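PDB 7KV1: SusD family protein from Bacteroides uniformis, which probably captures beta-glucan chains at the outer surface of this gut bacterium for uptake, as a SusD-family surface glycan-binding protein. Local coordinates for residues Thr357-Ala362 / Trp377-Arg382; Ala70-Gly75 / Thr310-Leu315; Gln345-Gln350 / Arg458-Val463; Asn274-Glu279 / Asn402-Arg407. All blocks are in the same frame, centred on the assembly; numbering follows the deposited sequence.

Interaction 1 (Thr357-Ala362 / Trp377-Arg382); sequences TCWVIA and WLQKYR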
# COMPACT_ATOMS: atom_id res chain seq x y z
N THR A 357 -3.35 16.04 5.93
CA THR A 357 -4.07 14.73 5.81
C THR A 357 -5.53 15.01 5.45
O THR A 357 -6.10 14.28 4.62
CB THR A 357 -3.90 13.91 7.09
OG1 THR A 357 -2.52 13.58 7.23
CG2 THR A 357 -4.73 12.66 7.07
N CYS A 358 -6.12 16.01 6.09
CA CYS A 358 -7.57 16.24 6.15
C CYS A 358 -7.89 17.50 5.36
O CYS A 358 -7.48 18.59 5.79
CB CYS A 358 -8.05 16.37 7.59
SG CYS A 358 -7.54 14.99 8.66
N TRP A 359 -8.58 17.36 4.23
CA TRP A 359 -9.14 18.51 3.48
C TRP A 359 -10.54 18.77 4.01
O TRP A 359 -11.43 17.94 3.77
CB TRP A 359 -9.14 18.20 1.99
CG TRP A 359 -9.83 19.21 1.14
CD1 TRP A 359 -10.09 20.52 1.44
CD2 TRP A 359 -10.32 18.97 -0.19
NE1 TRP A 359 -10.70 21.12 0.37
CE2 TRP A 359 -10.84 20.20 -0.65
CE3 TRP A 359 -10.35 17.85 -1.03
CZ2 TRP A 359 -11.45 20.30 -1.89
CZ3 TRP A 359 -10.91 17.97 -2.28
CH2 TRP A 359 -11.44 19.18 -2.70
N VAL A 360 -10.70 19.82 4.82
CA VAL A 360 -11.97 20.13 5.51
C VAL A 360 -12.67 21.18 4.65
O VAL A 360 -12.07 22.24 4.40
CB VAL A 360 -11.77 20.65 6.94
CG1 VAL A 360 -13.10 21.08 7.56
CG2 VAL A 360 -11.08 19.64 7.83
N ILE A 361 -13.89 20.89 4.21
CA ILE A 361 -14.71 21.87 3.44
C ILE A 361 -15.70 22.52 4.41
O ILE A 361 -16.39 21.80 5.11
CB ILE A 361 -15.34 21.14 2.25
CG1 ILE A 361 -14.22 20.57 1.37
CG2 ILE A 361 -16.29 22.08 1.50
CD1 ILE A 361 -14.65 19.89 0.12
N ALA A 362 -15.68 23.85 4.52
CA ALA A 362 -16.59 24.65 5.38
C ALA A 362 -18.05 24.22 5.12
O ALA A 362 -18.37 23.96 3.93
CB ALA A 362 -16.38 26.12 5.08
N TRP A 377 -12.23 15.16 3.42
CA TRP A 377 -11.65 14.35 2.34
C TRP A 377 -10.16 14.20 2.59
O TRP A 377 -9.62 14.94 3.44
CB TRP A 377 -11.94 15.01 1.00
CG TRP A 377 -13.39 15.28 0.76
CD1 TRP A 377 -14.08 16.44 1.01
CD2 TRP A 377 -14.37 14.33 0.30
NE1 TRP A 377 -15.42 16.26 0.72
CE2 TRP A 377 -15.61 14.99 0.25
CE3 TRP A 377 -14.31 12.99 -0.07
CZ2 TRP A 377 -16.78 14.34 -0.15
CZ3 TRP A 377 -15.47 12.36 -0.49
CH2 TRP A 377 -16.69 13.02 -0.53
N LEU A 378 -9.52 13.30 1.85
CA LEU A 378 -8.05 13.08 1.95
C LEU A 378 -7.33 14.21 1.19
O LEU A 378 -7.47 14.29 -0.04
CB LEU A 378 -7.71 11.69 1.41
CG LEU A 378 -6.24 11.31 1.41
CD1 LEU A 378 -5.69 11.21 2.82
CD2 LEU A 378 -6.03 9.98 0.67
N GLN A 379 -6.56 15.01 1.90
CA GLN A 379 -5.75 16.10 1.31
C GLN A 379 -4.57 15.53 0.51
O GLN A 379 -4.15 16.16 -0.45
CB GLN A 379 -5.33 17.04 2.44
CG GLN A 379 -4.35 18.11 2.00
CD GLN A 379 -5.00 19.21 1.22
OE1 GLN A 379 -6.16 19.57 1.46
NE2 GLN A 379 -4.24 19.77 0.28
N LYS A 380 -4.01 14.39 0.91
CA LYS A 380 -2.70 13.92 0.38
C LYS A 380 -2.79 13.74 -1.14
O LYS A 380 -1.74 13.93 -1.82
CB LYS A 380 -2.30 12.61 1.06
CG LYS A 380 -1.86 12.79 2.51
CD LYS A 380 -1.41 11.50 3.17
CE LYS A 380 -0.97 11.71 4.60
NZ LYS A 380 -0.89 10.41 5.31
N TYR A 381 -3.96 13.31 -1.64
CA TYR A 381 -4.17 12.99 -3.07
C TYR A 381 -5.38 13.76 -3.60
O TYR A 381 -6.01 13.27 -4.54
CB TYR A 381 -4.26 11.46 -3.27
CG TYR A 381 -3.00 10.71 -2.93
CD1 TYR A 381 -1.89 10.76 -3.76
CD2 TYR A 381 -2.92 9.91 -1.79
CE1 TYR A 381 -0.73 10.06 -3.47
CE2 TYR A 381 -1.76 9.20 -1.48
CZ TYR A 381 -0.66 9.28 -2.33
OH TYR A 381 0.49 8.59 -2.07
N ARG A 382 -5.66 14.95 -3.07
CA ARG A 382 -6.81 15.75 -3.53
C ARG A 382 -6.53 16.28 -4.94
O ARG A 382 -5.38 16.42 -5.37
CB ARG A 382 -7.16 16.86 -2.53
CG ARG A 382 -6.12 17.96 -2.41
CD ARG A 382 -6.83 19.24 -2.07
NE ARG A 382 -7.54 19.75 -3.23
CZ ARG A 382 -8.22 20.89 -3.26
NH1 ARG A 382 -8.33 21.65 -2.19
NH2 ARG A 382 -8.82 21.24 -4.37
O HOH W 1 -1.47 11.11 8.00
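The guanidinium of Arg-382 lies flat over one face of the Trp-359 indole, the two planes 15° apart, with NH1 3.3 Å from Trp-359 CE2. A turn at chi3 (-74°) folds the arginine back over the ring: CD sits over the six-membered ring in a CH-pi contact and CZ follows in a cation-pi contact. On the opposite face of the indole is CD1 of Ile-361, which also touches CD1 of Trp-377 at 3.6 Å. Trp-359 and Trp-377 meet obliquely, CE3 of the first 3.8 Å from CB of the second. Both tryptophans project from the same face of a short two-stranded antiparallel sheet, 358-360 with 376-378, where they form a hydrogen-bonded pair: Trp-359 N to Trp-377 O is 2.7 Å, and Trp-377 N returns the bond to Trp-359 O. Beyond the strand, Gln-379 N reaches Thr-357 O at 2.9 Å. The looser part is at Thr-357 and Lys-380, whose side chains run alongside each other. A water bridges them, donating to Thr-357 OG1, which is also hydrogen-bonded to Arg-353 O, and accepting from Lys-380 NZ, while the ammonium also pairs with Glu-465 and bonds to Val-463 O. Asp-324 takes the charge of Arg-382.

Interaction 2 (Ala70-Gly75 / Thr310-Leu315); sequences ALNIDG and TVLPTL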
# COMPACT_ATOMS: atom_id res chain seq x y z
N ALA A 70 -7.97 1.76 -6.88
CA ALA A 70 -6.73 2.34 -6.33
C ALA A 70 -6.25 1.47 -5.17
O ALA A 70 -7.08 0.99 -4.38
CB ALA A 70 -6.97 3.76 -5.91
N LEU A 71 -4.94 1.28 -5.07
CA LEU A 71 -4.34 0.38 -4.04
C LEU A 71 -4.61 0.96 -2.65
O LEU A 71 -4.75 0.15 -1.70
CB LEU A 71 -2.84 0.25 -4.31
CG LEU A 71 -2.49 -0.52 -5.60
CD1 LEU A 71 -1.00 -0.55 -5.83
CD2 LEU A 71 -3.05 -1.93 -5.55
N ASN A 72 -4.61 2.29 -2.47
CA ASN A 72 -4.83 2.88 -1.13
C ASN A 72 -6.31 2.71 -0.76
O ASN A 72 -6.56 2.42 0.43
CB ASN A 72 -4.30 4.32 -0.97
CG ASN A 72 -4.96 5.33 -1.89
OD1 ASN A 72 -5.35 5.00 -3.01
ND2 ASN A 72 -5.05 6.59 -1.43
N ILE A 73 -7.25 2.83 -1.72
CA ILE A 73 -8.68 2.56 -1.44
C ILE A 73 -8.78 1.10 -0.95
O ILE A 73 -9.40 0.87 0.10
CB ILE A 73 -9.60 2.85 -2.65
CG1 ILE A 73 -9.61 4.35 -2.99
CG2 ILE A 73 -10.99 2.32 -2.39
CD1 ILE A 73 -10.31 4.68 -4.28
N ASP A 74 -8.19 0.17 -1.68
CA ASP A 74 -8.29 -1.29 -1.36
C ASP A 74 -7.71 -1.53 0.04
O ASP A 74 -8.31 -2.31 0.81
CB ASP A 74 -7.61 -2.13 -2.44
CG ASP A 74 -8.25 -2.07 -3.83
OD1 ASP A 74 -9.37 -1.50 -3.97
OD2 ASP A 74 -7.64 -2.60 -4.76
N GLY A 75 -6.62 -0.83 0.39
CA GLY A 75 -5.96 -0.98 1.69
C GLY A 75 -6.67 -0.22 2.81
O GLY A 75 -6.32 -0.44 3.99
N THR A 310 -3.38 9.16 -12.99
CA THR A 310 -4.18 8.33 -12.06
C THR A 310 -5.55 8.97 -11.90
O THR A 310 -5.62 10.21 -11.92
CB THR A 310 -3.53 8.18 -10.68
OG1 THR A 310 -4.50 7.60 -9.82
CG2 THR A 310 -3.05 9.49 -10.08
N VAL A 311 -6.58 8.15 -11.73
CA VAL A 311 -7.99 8.60 -11.53
C VAL A 311 -8.22 8.90 -10.05
O VAL A 311 -9.32 9.39 -9.68
CB VAL A 311 -8.96 7.53 -12.07
CG1 VAL A 311 -8.94 6.25 -11.24
CG2 VAL A 311 -10.38 8.04 -12.16
N LEU A 312 -7.25 8.57 -9.19
CA LEU A 312 -7.51 8.51 -7.74
C LEU A 312 -8.12 9.84 -7.28
O LEU A 312 -9.09 9.85 -6.54
CB LEU A 312 -6.23 8.16 -6.99
CG LEU A 312 -6.29 8.44 -5.49
CD1 LEU A 312 -7.37 7.60 -4.83
CD2 LEU A 312 -4.94 8.17 -4.86
N PRO A 313 -7.56 11.01 -7.65
CA PRO A 313 -8.12 12.28 -7.17
C PRO A 313 -9.58 12.51 -7.62
O PRO A 313 -10.36 13.11 -6.87
CB PRO A 313 -7.13 13.34 -7.72
CG PRO A 313 -5.86 12.57 -7.92
CD PRO A 313 -6.30 11.20 -8.38
N THR A 314 -9.98 11.91 -8.74
CA THR A 314 -11.40 11.96 -9.17
C THR A 314 -12.23 11.11 -8.22
O THR A 314 -13.30 11.58 -7.83
CB THR A 314 -11.59 11.48 -10.61
OG1 THR A 314 -10.91 12.43 -11.44
CG2 THR A 314 -13.06 11.35 -10.97
N LEU A 315 -11.75 9.93 -7.85
CA LEU A 315 -12.52 8.97 -7.02
C LEU A 315 -12.88 9.61 -5.67
O LEU A 315 -14.05 9.42 -5.21
CB LEU A 315 -11.72 7.67 -6.84
CG LEU A 315 -11.42 6.91 -8.13
CD1 LEU A 315 -10.60 5.66 -7.87
CD2 LEU A 315 -12.69 6.56 -8.89
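Leu-312 is the bump in this contact: its forked end pushes into a shallow hollow made by Ala-70, Asn-72 and Ile-73. With CG trans to the backbone N (chi1 164°), the side chain heads straight across, and its two methyls straddle Asn-72 OD1. CD1 also lies against the small knob of Ala-70 CB at 4.0 Å and faces Ile-73 CD1 at 4.2 Å; CD2 nestles against the amide of Asn-72, 3.7 Å from OD1 and 3.8 Å from ND2. One turn further on, Leu-315 offers a second bump. Its CD1 meets CD1 of Ile-73 at 3.7 Å, the two side chains crossing at about a right angle, so the isoleucine tip touches both leucines.

The partners are two short helices, 71-76 and 312-315. Ala-70 occupies the N-cap position of the first, and Thr-310 makes a capping bond at the second, its OG1 accepting from Leu-312 N at 3.0 Å. They come from the two sequence regions of a SusD-like protein, so the packing joins distant parts of the chain within the buried interior.

Asn-72 presents its amide to the leucine methyls while ND2 donates to Gly-464 O. A leucine in its place would probably leave that carbonyl without its donor. Between these two segments the attraction is purely van der Waals, which suggests that here shape matters more than directional bonding; the one polar side chain in the contact, Asn-72, spends its donor on Gly-464.

Interaction 3 (Gln345-Gln350 / Arg458-Val463); sequences QMFSEQ and RRLEFV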
# COMPACT_ATOMS: atom_id res chain seq x y z
N GLN A 345 -10.42 14.05 14.21
CA GLN A 345 -10.36 14.38 15.67
C GLN A 345 -9.22 13.64 16.40
O GLN A 345 -8.84 14.10 17.49
CB GLN A 345 -11.70 14.07 16.35
CG GLN A 345 -12.82 14.94 15.83
CD GLN A 345 -14.16 14.58 16.42
OE1 GLN A 345 -14.42 13.43 16.78
NE2 GLN A 345 -15.02 15.56 16.51
N MET A 346 -8.60 12.61 15.84
CA MET A 346 -7.52 11.87 16.57
C MET A 346 -6.24 12.71 16.59
O MET A 346 -5.38 12.43 17.42
CB MET A 346 -7.25 10.49 15.95
CG MET A 346 -6.47 10.55 14.64
SD MET A 346 -6.50 8.90 13.85
CE MET A 346 -5.56 9.25 12.36
N PHE A 347 -6.09 13.69 15.71
CA PHE A 347 -4.87 14.52 15.67
C PHE A 347 -4.94 15.60 16.75
O PHE A 347 -6.02 16.24 16.92
CB PHE A 347 -4.66 15.13 14.28
CG PHE A 347 -4.34 14.15 13.17
CD1 PHE A 347 -3.04 13.77 12.91
CD2 PHE A 347 -5.33 13.76 12.28
CE1 PHE A 347 -2.75 12.93 11.85
CE2 PHE A 347 -5.03 12.91 11.23
CZ PHE A 347 -3.75 12.47 11.03
N SER A 348 -3.82 15.89 17.42
CA SER A 348 -3.73 17.12 18.25
C SER A 348 -3.68 18.34 17.32
O SER A 348 -3.19 18.22 16.19
CB SER A 348 -2.58 17.07 19.21
OG SER A 348 -1.35 17.05 18.52
N GLU A 349 -4.12 19.51 17.82
CA GLU A 349 -4.04 20.82 17.12
C GLU A 349 -2.60 21.12 16.67
O GLU A 349 -2.45 21.70 15.60
CB GLU A 349 -4.56 21.94 18.04
N GLN A 350 -1.60 20.71 17.46
CA GLN A 350 -0.15 20.92 17.17
C GLN A 350 0.35 19.95 16.07
O GLN A 350 1.44 20.21 15.53
CB GLN A 350 0.69 20.72 18.43
N ARG A 458 1.94 4.94 13.58
CA ARG A 458 1.65 4.45 12.22
C ARG A 458 0.27 4.96 11.80
O ARG A 458 0.12 5.31 10.64
CB ARG A 458 1.74 2.92 12.16
CG ARG A 458 3.15 2.37 12.30
CD ARG A 458 3.14 0.85 12.28
NE ARG A 458 2.91 0.44 10.92
CZ ARG A 458 3.87 0.26 10.01
NH1 ARG A 458 5.14 0.40 10.34
NH2 ARG A 458 3.58 -0.07 8.78
N ARG A 459 -0.72 4.96 12.69
CA ARG A 459 -2.08 5.39 12.33
C ARG A 459 -2.04 6.89 11.97
O ARG A 459 -2.64 7.30 10.97
CB ARG A 459 -3.06 5.16 13.48
CG ARG A 459 -4.48 5.54 13.09
CD ARG A 459 -5.59 5.48 14.11
NE ARG A 459 -6.81 5.63 13.29
CZ ARG A 459 -8.04 5.81 13.74
NH1 ARG A 459 -8.27 5.88 15.04
NH2 ARG A 459 -9.03 5.96 12.88
N LEU A 460 -1.35 7.69 12.77
CA LEU A 460 -1.27 9.15 12.54
C LEU A 460 -0.49 9.44 11.24
O LEU A 460 -0.83 10.43 10.52
CB LEU A 460 -0.64 9.83 13.75
CG LEU A 460 -1.38 9.70 15.08
CD1 LEU A 460 -0.53 10.26 16.22
CD2 LEU A 460 -2.71 10.44 15.04
N GLU A 461 0.52 8.64 10.94
CA GLU A 461 1.51 8.97 9.90
C GLU A 461 0.97 8.62 8.51
O GLU A 461 1.35 9.31 7.56
CB GLU A 461 2.82 8.25 10.21
CG GLU A 461 3.98 8.53 9.25
CD GLU A 461 4.53 9.95 9.29
OE1 GLU A 461 4.31 10.61 10.30
OE2 GLU A 461 5.18 10.38 8.28
N PHE A 462 0.12 7.59 8.39
CA PHE A 462 -0.14 6.92 7.10
C PHE A 462 -1.61 6.97 6.69
O PHE A 462 -2.04 6.16 5.85
CB PHE A 462 0.40 5.49 7.16
CG PHE A 462 1.90 5.43 7.32
CD1 PHE A 462 2.75 6.01 6.38
CD2 PHE A 462 2.46 4.79 8.40
CE1 PHE A 462 4.11 6.00 6.57
CE2 PHE A 462 3.84 4.73 8.56
CZ PHE A 462 4.66 5.34 7.65
N VAL A 463 -2.39 7.92 7.21
CA VAL A 463 -3.82 8.04 6.81
C VAL A 463 -3.88 8.17 5.29
O VAL A 463 -3.23 9.04 4.74
CB VAL A 463 -4.56 9.18 7.53
CG1 VAL A 463 -5.97 9.35 6.98
CG2 VAL A 463 -4.57 8.99 9.03
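Met-346 lays its sulfur over one face of the Arg-459 guanidinium, SD standing 3.3 Å from NE and 3.5 Å from CZ, displaced toward the rim of the group. The methionine leaves its backbone with CG between the N and the carbonyl carbon (chi1 75°) and is then fully extended, which carries the thioether across to the helix. Arg-459 is extended as well, and the two chains meet at a slant. Arg-459 NH2 also has weak links to Asp-80 and Asn-81.

Past the sulfur, the methyl CE runs tip to tip into Val-463, 3.5 Å from CG2, a tight carbon contact. Nearer the backbone, CG of Met-346 passes CD2 of Leu-460 at 3.8 Å, the side chains running in opposite directions. Phe-347 slides past the same leucine in the same manner, its CD1 4.0 Å from CD2. The ring of Phe-347 also presents its edge to the backbone: CE1 lies 3.4 Å from Leu-460 O, close to the ring plane. Its CZ comes obliquely to Val-463 CG2 at 4.1 Å, giving that methyl both Met-346 and Phe-347 as neighbours.

Arg-353, in the helix that follows the loop, packs on Phe-347 and Leu-460 and pairs with Glu-461. What results is loop-on-helix packing in the SusD-family region: the connection between helices 341-345 and 353-357 is pinned by two consecutive side chains to the end of helix 451-461 and the residues just after it.

Interaction 4 (Asn274-Glu279 / Asn402-Arg407); sequences NIWETE and NYRYYR. With EDO (1,2-ethanediol), chain D.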
# COMPACT_ATOMS: atom_id res chain seq x y z
N ASN A 274 4.98 18.97 2.31
CA ASN A 274 5.76 19.06 1.05
C ASN A 274 5.90 17.68 0.39
O ASN A 274 6.12 17.61 -0.84
CB ASN A 274 7.16 19.67 1.28
CG ASN A 274 7.22 21.18 1.51
OD1 ASN A 274 6.19 21.86 1.54
ND2 ASN A 274 8.43 21.70 1.70
N ILE A 275 5.81 16.60 1.17
CA ILE A 275 5.86 15.22 0.60
C ILE A 275 4.85 15.12 -0.56
O ILE A 275 5.20 14.50 -1.60
CB ILE A 275 5.54 14.16 1.67
CG1 ILE A 275 6.61 14.06 2.75
CG2 ILE A 275 5.32 12.81 1.00
CD1 ILE A 275 6.13 13.35 4.00
N TRP A 276 3.64 15.63 -0.35
CA TRP A 276 2.43 15.34 -1.18
C TRP A 276 2.33 16.27 -2.40
O TRP A 276 1.45 16.03 -3.25
CB TRP A 276 1.19 15.42 -0.28
CG TRP A 276 1.44 14.60 0.94
CD1 TRP A 276 1.76 15.04 2.20
CD2 TRP A 276 1.63 13.18 0.96
NE1 TRP A 276 2.07 13.98 3.00
CE2 TRP A 276 2.00 12.83 2.27
CE3 TRP A 276 1.45 12.17 0.01
CZ2 TRP A 276 2.23 11.51 2.64
CZ3 TRP A 276 1.67 10.87 0.37
CH2 TRP A 276 2.08 10.55 1.66
N GLU A 277 3.14 17.33 -2.42
CA GLU A 277 3.22 18.31 -3.53
C GLU A 277 3.98 17.63 -4.68
O GLU A 277 4.75 16.68 -4.40
CB GLU A 277 3.95 19.59 -3.11
CG GLU A 277 3.47 20.18 -1.80
CD GLU A 277 2.28 21.11 -1.90
OE1 GLU A 277 1.58 21.08 -2.95
OE2 GLU A 277 2.07 21.90 -0.93
N THR A 278 3.77 18.08 -5.90
CA THR A 278 4.50 17.57 -7.09
C THR A 278 6.00 17.69 -6.86
O THR A 278 6.72 16.75 -7.20
CB THR A 278 4.09 18.29 -8.38
OG1 THR A 278 2.69 18.55 -8.33
CG2 THR A 278 4.45 17.46 -9.59
N GLU A 279 6.46 18.78 -6.25
CA GLU A 279 7.91 19.01 -5.94
C GLU A 279 8.41 17.99 -4.91
O GLU A 279 9.62 17.80 -4.85
CB GLU A 279 8.15 20.43 -5.43
CG GLU A 279 7.79 21.53 -6.42
CD GLU A 279 6.39 21.48 -7.02
OE1 GLU A 279 5.36 21.35 -6.25
OE2 GLU A 279 6.31 21.57 -8.26
N ASN A 402 1.95 10.95 -8.27
CA ASN A 402 2.62 9.66 -7.95
C ASN A 402 1.99 9.05 -6.68
O ASN A 402 1.60 9.80 -5.74
CB ASN A 402 4.12 9.81 -7.71
CG ASN A 402 4.90 10.11 -8.97
OD1 ASN A 402 4.32 10.27 -10.05
ND2 ASN A 402 6.22 10.20 -8.83
N TYR A 403 1.94 7.74 -6.62
CA TYR A 403 1.45 7.02 -5.43
C TYR A 403 2.68 6.72 -4.57
O TYR A 403 3.55 5.97 -5.04
CB TYR A 403 0.69 5.73 -5.78
CG TYR A 403 0.13 5.11 -4.53
CD1 TYR A 403 -0.74 5.83 -3.73
CD2 TYR A 403 0.56 3.88 -4.07
CE1 TYR A 403 -1.24 5.31 -2.54
CE2 TYR A 403 0.08 3.35 -2.87
CZ TYR A 403 -0.80 4.08 -2.09
OH TYR A 403 -1.28 3.60 -0.91
N ARG A 404 2.74 7.31 -3.38
CA ARG A 404 3.88 7.15 -2.45
C ARG A 404 3.67 5.79 -1.78
O ARG A 404 2.68 5.65 -1.03
CB ARG A 404 3.99 8.29 -1.43
CG ARG A 404 4.51 9.62 -1.96
CD ARG A 404 3.70 10.29 -3.05
NE ARG A 404 4.14 11.68 -3.20
CZ ARG A 404 3.63 12.56 -4.04
NH1 ARG A 404 2.65 12.22 -4.88
NH2 ARG A 404 4.12 13.79 -4.09
N TYR A 405 4.51 4.81 -2.07
CA TYR A 405 4.27 3.41 -1.63
C TYR A 405 5.04 3.12 -0.35
O TYR A 405 4.42 2.63 0.61
CB TYR A 405 4.62 2.38 -2.72
CG TYR A 405 3.89 1.07 -2.51
CD1 TYR A 405 4.31 0.15 -1.55
CD2 TYR A 405 2.75 0.80 -3.22
CE1 TYR A 405 3.61 -1.03 -1.33
CE2 TYR A 405 2.03 -0.37 -3.01
CZ TYR A 405 2.47 -1.29 -2.07
OH TYR A 405 1.74 -2.44 -1.93
N TYR A 406 6.34 3.44 -0.34
CA TYR A 406 7.25 3.27 0.82
C TYR A 406 7.93 4.60 1.10
O TYR A 406 8.56 5.11 0.19
CB TYR A 406 8.31 2.20 0.54
CG TYR A 406 7.74 0.80 0.55
CD1 TYR A 406 6.94 0.38 1.60
CD2 TYR A 406 7.96 -0.06 -0.51
CE1 TYR A 406 6.36 -0.88 1.60
CE2 TYR A 406 7.41 -1.34 -0.51
CZ TYR A 406 6.60 -1.75 0.54
OH TYR A 406 6.00 -2.97 0.54
N ARG A 407 7.80 5.11 2.32
CA ARG A 407 8.50 6.33 2.80
C ARG A 407 9.46 5.96 3.94
O ARG A 407 9.17 5.04 4.72
CB ARG A 407 7.48 7.35 3.32
CG ARG A 407 6.48 7.78 2.27
CD ARG A 407 5.76 9.01 2.72
NE ARG A 407 4.65 8.84 3.64
CZ ARG A 407 4.61 9.26 4.91
NH1 ARG A 407 5.68 9.76 5.50
NH2 ARG A 407 3.48 9.15 5.60
C1 EDO D . 0.12 -5.51 -0.25
O1 EDO D . 0.11 -5.25 -1.65
C2 EDO D . 0.39 -4.30 0.56
O2 EDO D . 1.68 -3.75 0.29
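Arg-404 NH2 donates to Ile-275 O at 2.8 Å, meeting the carbonyl in its plane on a lone pair, though the N-H is bent to 139°. The same nitrogen lies 3.0 Å from Glu-277 O, at the edge of the guanidinium. Over one face of that group sits CA of Trp-276, whose indole runs back along the arginine so that CZ3 touches Arg-404 CG at 3.9 Å. Arg-407 crosses the far end of the indole at about a right angle: Arg-407 NE is 3.7 Å from Trp-276 CH2, and the guanidinium and ring planes stand 85° apart. Ile-275 CD1 adds a contact to Arg-407 NH1.

Both arginines project from strand 403-407, which pairs antiparallel with strand 286-290 and carries a classic beta bulge where Tyr-405 and Tyr-406 face Trp-288. In the next shell, NH1 of Arg-404 is tied to Asn-402 O at 2.8 Å, fixing the rotation of the guanidinium. A methionine at Arg-404 would probably leave the carbonyls of Ile-275 and Asn-402 without their donor. Arg-407 is held by Glu-285, Glu-465 and Glu-461, three carboxylates that probably balance its charge. On the strand's far side, Tyr-405 OH donates to a bound ethanediol, probably from the crystallisation liquor.

Overall arrangement
Interactions 1, 2 and 4 are buried, whereas interaction 3, at the loop between helices 341-345 and 353-357, is only partly so. Interaction 2 relies on aliphatic shape; interaction 3 adds a sulfur over a guanidinium, interaction 1 strand bonds and a stacked arginine, and interaction 4 an arginine gripping carbonyls. Tyr-381 ties three of them together: its side chain packs on Leu-312 of interaction 2 and its hydroxyl probably bonds to Arg-404 N of interaction 4. Helix 71-76 of interaction 2 packs on strand 403-407 of interaction 4 through Asn-72 and Tyr-403. Lys-380 joins interactions 1 and 3, Glu-461 interactions 3 and 4. Interactions 2 and 3 do not touch, their nearest atoms being about 7 Å apart.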